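Local atomic coordinates of sarcosine oxidase (Pyrococcus horikoshii, PDB entry 1Y56), a protein that probably oxidises L-proline as the beta subunit of a dehydrogenase complex, a flavoprotein chain that binds FAD and also contacts FMN. Residues B[5-10]-B[28-33]; B[35-40]-B[167-172]; B[194-199]-B[326-331]. One frame throughout, in Å; residues are numbered along the deposited sequence.

Contact 1 (B[5-10]-B[28-33]); sequences KSEIVV and GEEVTV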
# COMPACT_ATOMS: atom_id res chain seq x y z
N LYS B 5 -1.85 -43.08 -25.63
CA LYS B 5 -2.41 -44.40 -25.37
C LYS B 5 -1.39 -45.21 -24.59
O LYS B 5 -0.19 -45.01 -24.75
CB LYS B 5 -2.78 -45.10 -26.68
CG LYS B 5 -3.62 -46.37 -26.48
CD LYS B 5 -4.45 -46.76 -27.71
CE LYS B 5 -5.78 -45.98 -27.78
NZ LYS B 5 -6.79 -46.61 -28.69
N SER B 6 -1.87 -46.09 -23.72
CA SER B 6 -1.02 -47.03 -22.99
C SER B 6 -1.83 -48.23 -22.52
O SER B 6 -2.91 -48.07 -21.95
CB SER B 6 -0.33 -46.35 -21.80
OG SER B 6 0.57 -47.23 -21.13
N GLU B 7 -1.31 -49.42 -22.78
CA GLU B 7 -1.98 -50.67 -22.43
C GLU B 7 -2.33 -50.66 -20.95
O GLU B 7 -3.48 -50.89 -20.57
CB GLU B 7 -1.08 -51.85 -22.82
CG GLU B 7 -1.49 -53.24 -22.29
CD GLU B 7 -2.52 -53.96 -23.17
OE1 GLU B 7 -2.95 -53.38 -24.20
OE2 GLU B 7 -2.90 -55.11 -22.83
N ILE B 8 -1.32 -50.38 -20.12
CA ILE B 8 -1.45 -50.31 -18.67
C ILE B 8 -0.95 -48.96 -18.13
O ILE B 8 0.11 -48.47 -18.53
CB ILE B 8 -0.65 -51.43 -17.98
CG1 ILE B 8 -1.05 -52.80 -18.53
CG2 ILE B 8 -0.87 -51.40 -16.47
CD1 ILE B 8 -0.10 -53.91 -18.12
N VAL B 9 -1.73 -48.37 -17.22
CA VAL B 9 -1.33 -47.15 -16.52
C VAL B 9 -1.25 -47.42 -15.02
O VAL B 9 -2.27 -47.72 -14.41
CB VAL B 9 -2.34 -46.01 -16.78
CG1 VAL B 9 -2.12 -44.86 -15.81
CG2 VAL B 9 -2.26 -45.53 -18.22
N VAL B 10 -0.05 -47.34 -14.45
CA VAL B 10 0.12 -47.43 -12.99
C VAL B 10 0.11 -46.02 -12.41
O VAL B 10 0.88 -45.17 -12.85
CB VAL B 10 1.44 -48.17 -12.56
CG1 VAL B 10 1.79 -47.91 -11.08
CG2 VAL B 10 1.33 -49.65 -12.78
N GLY B 28 7.48 -57.93 -20.91
CA GLY B 28 7.11 -57.59 -22.27
C GLY B 28 5.92 -56.66 -22.42
O GLY B 28 5.67 -56.16 -23.52
N GLU B 29 5.18 -56.41 -21.34
CA GLU B 29 3.99 -55.55 -21.36
C GLU B 29 4.34 -54.08 -21.44
O GLU B 29 5.43 -53.68 -21.05
CB GLU B 29 3.12 -55.82 -20.13
CG GLU B 29 2.50 -57.21 -20.10
CD GLU B 29 1.72 -57.55 -21.38
OE1 GLU B 29 0.75 -58.34 -21.30
OE2 GLU B 29 2.06 -57.03 -22.47
N GLU B 30 3.42 -53.26 -21.96
CA GLU B 30 3.68 -51.81 -22.02
C GLU B 30 2.96 -51.01 -20.93
O GLU B 30 1.72 -50.99 -20.85
CB GLU B 30 3.44 -51.24 -23.41
CG GLU B 30 2.01 -51.20 -23.86
CD GLU B 30 1.71 -49.97 -24.70
OE1 GLU B 30 2.65 -49.39 -25.29
OE2 GLU B 30 0.54 -49.56 -24.78
N VAL B 31 3.76 -50.36 -20.09
CA VAL B 31 3.29 -49.72 -18.87
C VAL B 31 3.75 -48.30 -18.86
O VAL B 31 4.91 -48.02 -19.20
CB VAL B 31 3.98 -50.32 -17.62
CG1 VAL B 31 3.04 -50.26 -16.43
CG2 VAL B 31 4.46 -51.74 -17.88
N THR B 32 2.87 -47.39 -18.45
CA THR B 32 3.34 -46.07 -18.07
C THR B 32 2.89 -45.72 -16.66
O THR B 32 1.70 -45.86 -16.34
CB THR B 32 3.02 -44.95 -19.11
OG1 THR B 32 2.04 -44.05 -18.60
CG2 THR B 32 2.60 -45.53 -20.44
N VAL B 33 3.84 -45.32 -15.81
CA VAL B 33 3.50 -44.82 -14.48
C VAL B 33 3.31 -43.31 -14.50
O VAL B 33 3.98 -42.59 -15.26
CB VAL B 33 4.51 -45.20 -13.35
CG1 VAL B 33 5.16 -46.53 -13.61
CG2 VAL B 33 5.54 -44.11 -13.12
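The flat group here is the carboxylate of Glu30, and the backbone of Glu7 meets it at one oxygen. Glu7 N donates to Glu30 OE2 at 2.7 Å. The donor comes from the side of OE2 turned away from OE1, and it stands 31° out of the carboxylate plane. The first torsion of Glu30 (chi1 69°) sets CG between its backbone N and carbonyl carbon, and the chain then runs back alongside Glu7. Glu30 CG lies 3.3 Å from Glu7 CB on the way.

Beyond this end the two backbones pair as parallel strands. Ile8 N donates to Glu30 O at 3.2 Å. Thr32 then bonds on both sides of Val9: its N reaches Ile8 O at 3.0 Å, and its O accepts from Val10 N at 3.0 Å. Ile8, Val10, Val31 and Val33 share one face of the sheet, which packs on helix 15-26. There Val31 CG1 is 4.1 Å from Ile8 CG2 and equally far from Val10 CG2. Val9 and Thr32 point to the other face.

The two strands, with helix 15-26 between them, make the first beta-alpha-beta unit of a Rossmann-type FAD-binding fold. Chemically the contact has two parts. Backbone bonds and branched apolar side chains hold the buried end. At the exposed end the Glu7 amide is likely to ease the negative charge of Glu30, which has the Glu7 carboxylate nearby.

Contact 2 (B[35-40]-B[167-172]); sequences EKRFIG and LEYTEV. With FAD (flavin-adenine dinucleotide), chain I.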
# COMPACT_ATOMS: atom_id res chain seq x y z
N GLU B 35 3.18 -40.18 -11.90
CA GLU B 35 3.54 -39.74 -10.55
C GLU B 35 3.34 -38.22 -10.47
O GLU B 35 3.75 -37.53 -11.38
CB GLU B 35 4.99 -40.14 -10.26
CG GLU B 35 5.64 -39.52 -9.07
CD GLU B 35 4.85 -39.74 -7.80
OE1 GLU B 35 4.63 -38.74 -7.09
OE2 GLU B 35 4.44 -40.89 -7.52
N LYS B 36 2.69 -37.70 -9.44
CA LYS B 36 2.37 -36.26 -9.44
C LYS B 36 3.55 -35.37 -9.05
O LYS B 36 3.54 -34.18 -9.35
CB LYS B 36 1.13 -35.94 -8.59
CG LYS B 36 1.33 -36.06 -7.08
CD LYS B 36 0.04 -35.84 -6.35
CE LYS B 36 0.19 -36.13 -4.86
NZ LYS B 36 0.66 -34.94 -4.10
N ARG B 37 4.55 -35.95 -8.38
CA ARG B 37 5.78 -35.22 -8.06
C ARG B 37 6.98 -35.89 -8.74
O ARG B 37 7.01 -35.97 -9.96
CB ARG B 37 5.94 -35.01 -6.54
CG ARG B 37 5.36 -33.66 -6.09
CD ARG B 37 4.91 -33.58 -4.61
NE ARG B 37 5.94 -33.95 -3.62
CZ ARG B 37 7.15 -33.38 -3.50
NH1 ARG B 37 7.99 -33.80 -2.55
NH2 ARG B 37 7.55 -32.40 -4.32
N PHE B 38 7.97 -36.39 -7.99
CA PHE B 38 9.07 -37.16 -8.60
C PHE B 38 9.02 -38.62 -8.18
O PHE B 38 8.43 -38.95 -7.14
CB PHE B 38 10.44 -36.54 -8.32
CG PHE B 38 10.77 -36.40 -6.86
CD1 PHE B 38 11.45 -37.40 -6.18
CD2 PHE B 38 10.43 -35.25 -6.16
CE1 PHE B 38 11.78 -37.27 -4.84
CE2 PHE B 38 10.74 -35.12 -4.80
CZ PHE B 38 11.42 -36.13 -4.15
N ILE B 39 9.61 -39.50 -9.00
CA ILE B 39 9.71 -40.92 -8.65
C ILE B 39 10.32 -41.04 -7.25
O ILE B 39 11.42 -40.54 -6.99
CB ILE B 39 10.58 -41.72 -9.68
CG1 ILE B 39 10.09 -41.53 -11.13
CG2 ILE B 39 10.65 -43.20 -9.30
CD1 ILE B 39 8.67 -42.01 -11.43
N GLY B 40 9.57 -41.66 -6.34
CA GLY B 40 10.07 -41.94 -5.00
C GLY B 40 9.89 -40.85 -3.96
O GLY B 40 10.37 -41.01 -2.84
N LEU B 167 6.19 -41.01 -15.98
CA LEU B 167 5.80 -39.60 -16.12
C LEU B 167 5.80 -38.87 -14.79
O LEU B 167 5.05 -39.23 -13.88
CB LEU B 167 4.42 -39.51 -16.77
CG LEU B 167 4.37 -39.48 -18.29
CD1 LEU B 167 5.58 -40.09 -18.97
CD2 LEU B 167 3.11 -40.19 -18.74
N GLU B 168 6.64 -37.84 -14.68
CA GLU B 168 6.92 -37.26 -13.38
C GLU B 168 6.05 -36.12 -12.88
O GLU B 168 5.40 -36.27 -11.86
CB GLU B 168 8.40 -36.98 -13.15
CG GLU B 168 8.99 -37.97 -12.18
CD GLU B 168 10.50 -37.90 -12.10
OE1 GLU B 168 11.11 -37.32 -13.02
OE2 GLU B 168 11.08 -38.42 -11.13
N TYR B 169 6.01 -34.97 -13.51
CA TYR B 169 5.16 -33.99 -12.84
C TYR B 169 3.75 -34.03 -13.45
O TYR B 169 3.26 -33.08 -14.07
CB TYR B 169 5.84 -32.62 -12.70
CG TYR B 169 6.88 -32.61 -11.58
CD1 TYR B 169 8.11 -33.25 -11.75
CD2 TYR B 169 6.64 -31.96 -10.35
CE1 TYR B 169 9.07 -33.25 -10.74
CE2 TYR B 169 7.60 -31.96 -9.33
CZ TYR B 169 8.81 -32.61 -9.53
OH TYR B 169 9.78 -32.64 -8.54
N THR B 170 3.12 -35.18 -13.25
CA THR B 170 1.90 -35.55 -13.92
C THR B 170 0.92 -36.14 -12.90
O THR B 170 1.15 -37.23 -12.36
CB THR B 170 2.19 -36.56 -15.08
OG1 THR B 170 3.37 -36.15 -15.77
CG2 THR B 170 1.02 -36.65 -16.06
N GLU B 171 -0.15 -35.40 -12.63
CA GLU B 171 -1.14 -35.78 -11.62
C GLU B 171 -2.40 -36.33 -12.27
O GLU B 171 -2.87 -35.80 -13.28
CB GLU B 171 -1.48 -34.59 -10.74
CG GLU B 171 -2.37 -34.93 -9.57
CD GLU B 171 -2.33 -33.89 -8.47
OE1 GLU B 171 -1.28 -33.22 -8.31
OE2 GLU B 171 -3.34 -33.73 -7.76
N VAL B 172 -2.92 -37.41 -11.70
CA VAL B 172 -4.20 -37.94 -12.11
C VAL B 172 -5.27 -37.16 -11.39
O VAL B 172 -5.18 -36.90 -10.18
CB VAL B 172 -4.31 -39.42 -11.78
CG1 VAL B 172 -5.76 -39.92 -11.89
CG2 VAL B 172 -3.40 -40.20 -12.69
PA FAD I . 4.30 -43.95 -1.85
O1A FAD I . 3.64 -42.86 -1.07
O2A FAD I . 5.79 -44.11 -1.73
O5B FAD I . 3.87 -43.79 -3.39
C5B FAD I . 2.60 -43.27 -3.75
C4B FAD I . 2.85 -42.21 -4.80
O4B FAD I . 1.62 -41.90 -5.46
C3B FAD I . 3.38 -40.90 -4.22
O3B FAD I . 4.71 -40.66 -4.70
C2B FAD I . 2.40 -39.85 -4.70
O2B FAD I . 3.02 -38.70 -5.26
C1B FAD I . 1.67 -40.53 -5.82
N9A FAD I . 0.32 -39.95 -6.02
C8A FAD I . -0.61 -39.67 -5.10
N7A FAD I . -1.68 -39.13 -5.72
C5A FAD I . -1.41 -39.08 -7.04
C6A FAD I . -2.11 -38.65 -8.16
N6A FAD I . -3.36 -38.14 -8.04
N1A FAD I . -1.53 -38.74 -9.38
C2A FAD I . -0.29 -39.24 -9.53
N3A FAD I . 0.42 -39.67 -8.46
C4A FAD I . -0.14 -39.60 -7.22
N1 FAD I . 8.20 -49.77 5.04
C2 FAD I . 9.03 -50.82 5.13
O2 FAD I . 8.80 -51.83 4.43
N3 FAD I . 10.11 -50.83 5.94
C4 FAD I . 10.42 -49.77 6.72
O4 FAD I . 11.44 -49.80 7.46
C4X FAD I . 9.61 -48.65 6.70
N5 FAD I . 9.85 -47.55 7.45
C5X FAD I . 9.03 -46.47 7.39
C6 FAD I . 9.32 -45.35 8.18
C7 FAD I . 8.50 -44.22 8.14
C7M FAD I . 8.82 -43.03 9.00
C8 FAD I . 7.38 -44.22 7.29
C8M FAD I . 6.47 -43.05 7.20
C9 FAD I . 7.09 -45.33 6.50
C9A FAD I . 7.90 -46.46 6.53
N10 FAD I . 7.60 -47.52 5.76
C10 FAD I . 8.42 -48.67 5.79
C1' FAD I . 6.42 -47.49 4.91
C2' FAD I . 6.80 -47.36 3.46
O2' FAD I . 7.34 -46.06 3.28
C3' FAD I . 5.54 -47.48 2.62
O3' FAD I . 4.88 -48.71 2.94
C4' FAD I . 5.90 -47.45 1.15
O4' FAD I . 6.61 -46.24 0.81
C5' FAD I . 4.66 -47.55 0.29
O5' FAD I . 5.09 -47.28 -1.03
P FAD I . 4.02 -46.78 -2.10
O1P FAD I . 2.81 -47.66 -1.95
O2P FAD I . 4.75 -46.66 -3.41
O3P FAD I . 3.63 -45.35 -1.47
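The ring of Tyr169 overlaps the backbone of Arg37, whose O lies 3.4 Å above one ring face, offset toward the rim. Phe38 and Tyr169 run side by side. Tyr169 OH comes to the edge of the Phe38 ring, 3.6 Å from CD2. Glu168 reaches across to the same loop. Its OE2 uses the lone pair away from the other oxygen to take Ile39 N at 2.8 Å, in a nearly straight bond (163°). Nearer strand 31-34, Glu35 N donates to Leu167 O at 2.9 Å.

Glu35 turns its carboxylate to the adenosine ribose of FAD. CG is anti to the backbone N (chi1 167°), and a bend at chi2 brings the group to the sugar. OE1 accepts from FAD O2B, at a very short and so doubtful length of 2.4 Å, and OE2 lies near O3B. Arg37 N also donates to OE1 and Gly13 N to OE2, so backbone amides steady both oxygens. With an alanine in place of Glu35, the ribose hydroxyl O2B would probably lose its acceptor, and the amides of Arg37 and Gly13 their carboxylate mate.

Lys36 runs past the adenine, with CD 3.6 Å from FAD C5A. The adenine edge pairs with backbone: Val172 N donates to N1A at 3.0 Å, and N6A donates to Val172 O at 3.1 Å. Glu171 OE2 forms a salt bridge with a basic side chain of another protein chain. An acidic residue just after the second strand, gripping the ribose, is the familiar mark of Rossmann-type FAD sites.

Contact 3 (B[194-199]-B[326-331]); sequences TGIVVN and DYYIAA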
# COMPACT_ATOMS: atom_id res chain seq x y z
N THR B 194 -6.45 -45.81 -22.00
CA THR B 194 -6.06 -47.09 -21.42
C THR B 194 -7.30 -47.89 -21.00
O THR B 194 -8.36 -47.34 -20.74
CB THR B 194 -5.13 -46.89 -20.20
OG1 THR B 194 -4.66 -48.16 -19.73
CG2 THR B 194 -5.86 -46.14 -19.08
N GLY B 195 -7.16 -49.21 -20.93
CA GLY B 195 -8.25 -50.04 -20.45
C GLY B 195 -7.94 -50.66 -19.10
O GLY B 195 -8.85 -51.13 -18.42
N ILE B 196 -6.67 -50.64 -18.72
CA ILE B 196 -6.19 -51.24 -17.47
C ILE B 196 -5.44 -50.22 -16.62
O ILE B 196 -4.41 -49.67 -17.06
CB ILE B 196 -5.22 -52.41 -17.76
CG1 ILE B 196 -5.86 -53.44 -18.70
CG2 ILE B 196 -4.72 -53.04 -16.46
CD1 ILE B 196 -4.83 -54.31 -19.43
N VAL B 197 -5.94 -49.96 -15.41
CA VAL B 197 -5.22 -49.06 -14.48
C VAL B 197 -4.94 -49.71 -13.12
O VAL B 197 -5.74 -50.52 -12.64
CB VAL B 197 -5.90 -47.66 -14.30
CG1 VAL B 197 -6.68 -47.25 -15.54
CG2 VAL B 197 -6.80 -47.64 -13.11
N VAL B 198 -3.80 -49.35 -12.53
CA VAL B 198 -3.41 -49.82 -11.20
C VAL B 198 -3.25 -48.65 -10.24
O VAL B 198 -2.44 -47.75 -10.48
CB VAL B 198 -2.09 -50.62 -11.22
CG1 VAL B 198 -1.67 -50.99 -9.79
CG2 VAL B 198 -2.23 -51.86 -12.07
N ASN B 199 -4.01 -48.68 -9.15
CA ASN B 199 -3.92 -47.68 -8.10
C ASN B 199 -2.84 -48.03 -7.07
O ASN B 199 -3.05 -48.89 -6.20
CB ASN B 199 -5.29 -47.50 -7.43
CG ASN B 199 -5.27 -46.50 -6.29
OD1 ASN B 199 -6.15 -46.53 -5.43
ND2 ASN B 199 -4.29 -45.60 -6.28
N ASP B 326 -10.97 -53.28 -15.38
CA ASP B 326 -9.52 -53.41 -15.34
C ASP B 326 -8.90 -52.42 -14.37
O ASP B 326 -7.87 -51.81 -14.63
CB ASP B 326 -8.91 -53.44 -16.74
CG ASP B 326 -9.66 -54.40 -17.68
OD1 ASP B 326 -10.10 -55.49 -17.22
OD2 ASP B 326 -9.84 -54.04 -18.87
N TYR B 327 -9.57 -52.31 -13.22
CA TYR B 327 -9.09 -51.52 -12.10
C TYR B 327 -8.46 -52.45 -11.09
O TYR B 327 -9.05 -53.45 -10.70
CB TYR B 327 -10.24 -50.76 -11.45
CG TYR B 327 -9.81 -49.73 -10.44
CD1 TYR B 327 -9.14 -48.58 -10.83
CD2 TYR B 327 -10.08 -49.89 -9.08
CE1 TYR B 327 -8.74 -47.62 -9.91
CE2 TYR B 327 -9.68 -48.92 -8.14
CZ TYR B 327 -9.01 -47.78 -8.58
OH TYR B 327 -8.61 -46.81 -7.69
N TYR B 328 -7.24 -52.12 -10.69
CA TYR B 328 -6.55 -52.88 -9.65
C TYR B 328 -6.11 -51.96 -8.53
O TYR B 328 -5.95 -50.76 -8.72
CB TYR B 328 -5.33 -53.60 -10.21
CG TYR B 328 -5.64 -54.61 -11.29
CD1 TYR B 328 -5.88 -54.19 -12.59
CD2 TYR B 328 -5.65 -55.96 -11.01
CE1 TYR B 328 -6.16 -55.11 -13.59
CE2 TYR B 328 -5.91 -56.90 -12.00
CZ TYR B 328 -6.16 -56.47 -13.29
OH TYR B 328 -6.42 -57.39 -14.29
N ILE B 329 -5.91 -52.55 -7.37
CA ILE B 329 -5.43 -51.78 -6.25
C ILE B 329 -4.26 -52.53 -5.60
O ILE B 329 -4.29 -53.75 -5.46
CB ILE B 329 -6.59 -51.45 -5.24
CG1 ILE B 329 -6.15 -50.35 -4.25
CG2 ILE B 329 -7.10 -52.70 -4.55
CD1 ILE B 329 -7.29 -49.69 -3.49
N ALA B 330 -3.22 -51.76 -5.26
CA ALA B 330 -2.12 -52.22 -4.43
C ALA B 330 -1.74 -51.09 -3.48
O ALA B 330 -0.81 -50.32 -3.76
CB ALA B 330 -0.94 -52.60 -5.29
N ALA B 331 -2.46 -50.99 -2.36
CA ALA B 331 -2.33 -49.84 -1.46
C ALA B 331 -2.72 -50.16 -0.02
O ALA B 331 -3.53 -51.05 0.24
CB ALA B 331 -3.17 -48.68 -1.99
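Two neighbouring parallel strands of the FAD-domain sheet, 196-199 and 327-331, make this contact. Four backbone hydrogen bonds join them. Val197 N donates to Asp326 O at 2.8 Å, and Tyr328 N returns a bond to Val197 O at 2.9 Å. Asn199 N then gives to Tyr328 O at 2.9 Å, and Ala330 N gives to Asn199 O at 3.0 Å. The last two bonds are almost straight, at 175° and 176°. Val197 and Asn199 thus each bond through both N and O, to residues on either side of their bridge partners Tyr327 and Ile329.

The two tyrosines go to opposite faces of the sheet. On one, Tyr327 has CG anti to its backbone N (chi1 -170°), which leans the ring across the neighbouring strand. Val197 CG2 meets the ring edge, 3.4 Å from Tyr327 CD1. The Tyr327 hydroxyl runs on beside Asn199 and is hydrogen-bonded to Asn209 OD1. On the other face lies the ring of Tyr328; Val197 O sits at its edge, 3.7 Å from CD1. Ile196 CG2 approaches Tyr328 CE1 at 3.8 Å, while Val198 CG2 packs on the CB of the same tyrosine at 4.0 Å.

Helices cover both faces. Asn199 and Tyr327 lie against helix 205-212. Ile196, Val198 and Tyr328 rest on Ile352 of helix 337-354. Strand 8-11 pairs with 196-199 on its other side, and the short strands 317-318 and 320-321 run antiparallel to 327-331.

Overall arrangement
From the N terminus, contact 1 closes first, joining strand 8-11 to strand 31-34 across helix 15-26. The chain leaves strand 31-34 straight into contact 2. That contact closes a much longer loop, on the turn after strand 165-167. Contact 3 opens at 194 and closes another long loop at strand 327-331. The three follow in series, so none nests in or crosses another. They still meet in space. Val33 O and Leu167 N link contact 1 to contact 2, and Val9 bonds to Ile196 and Val198 of contact 3. Contacts 1 and 3 lie side by side in one sheet, while contact 2 ties its strand ends to FAD.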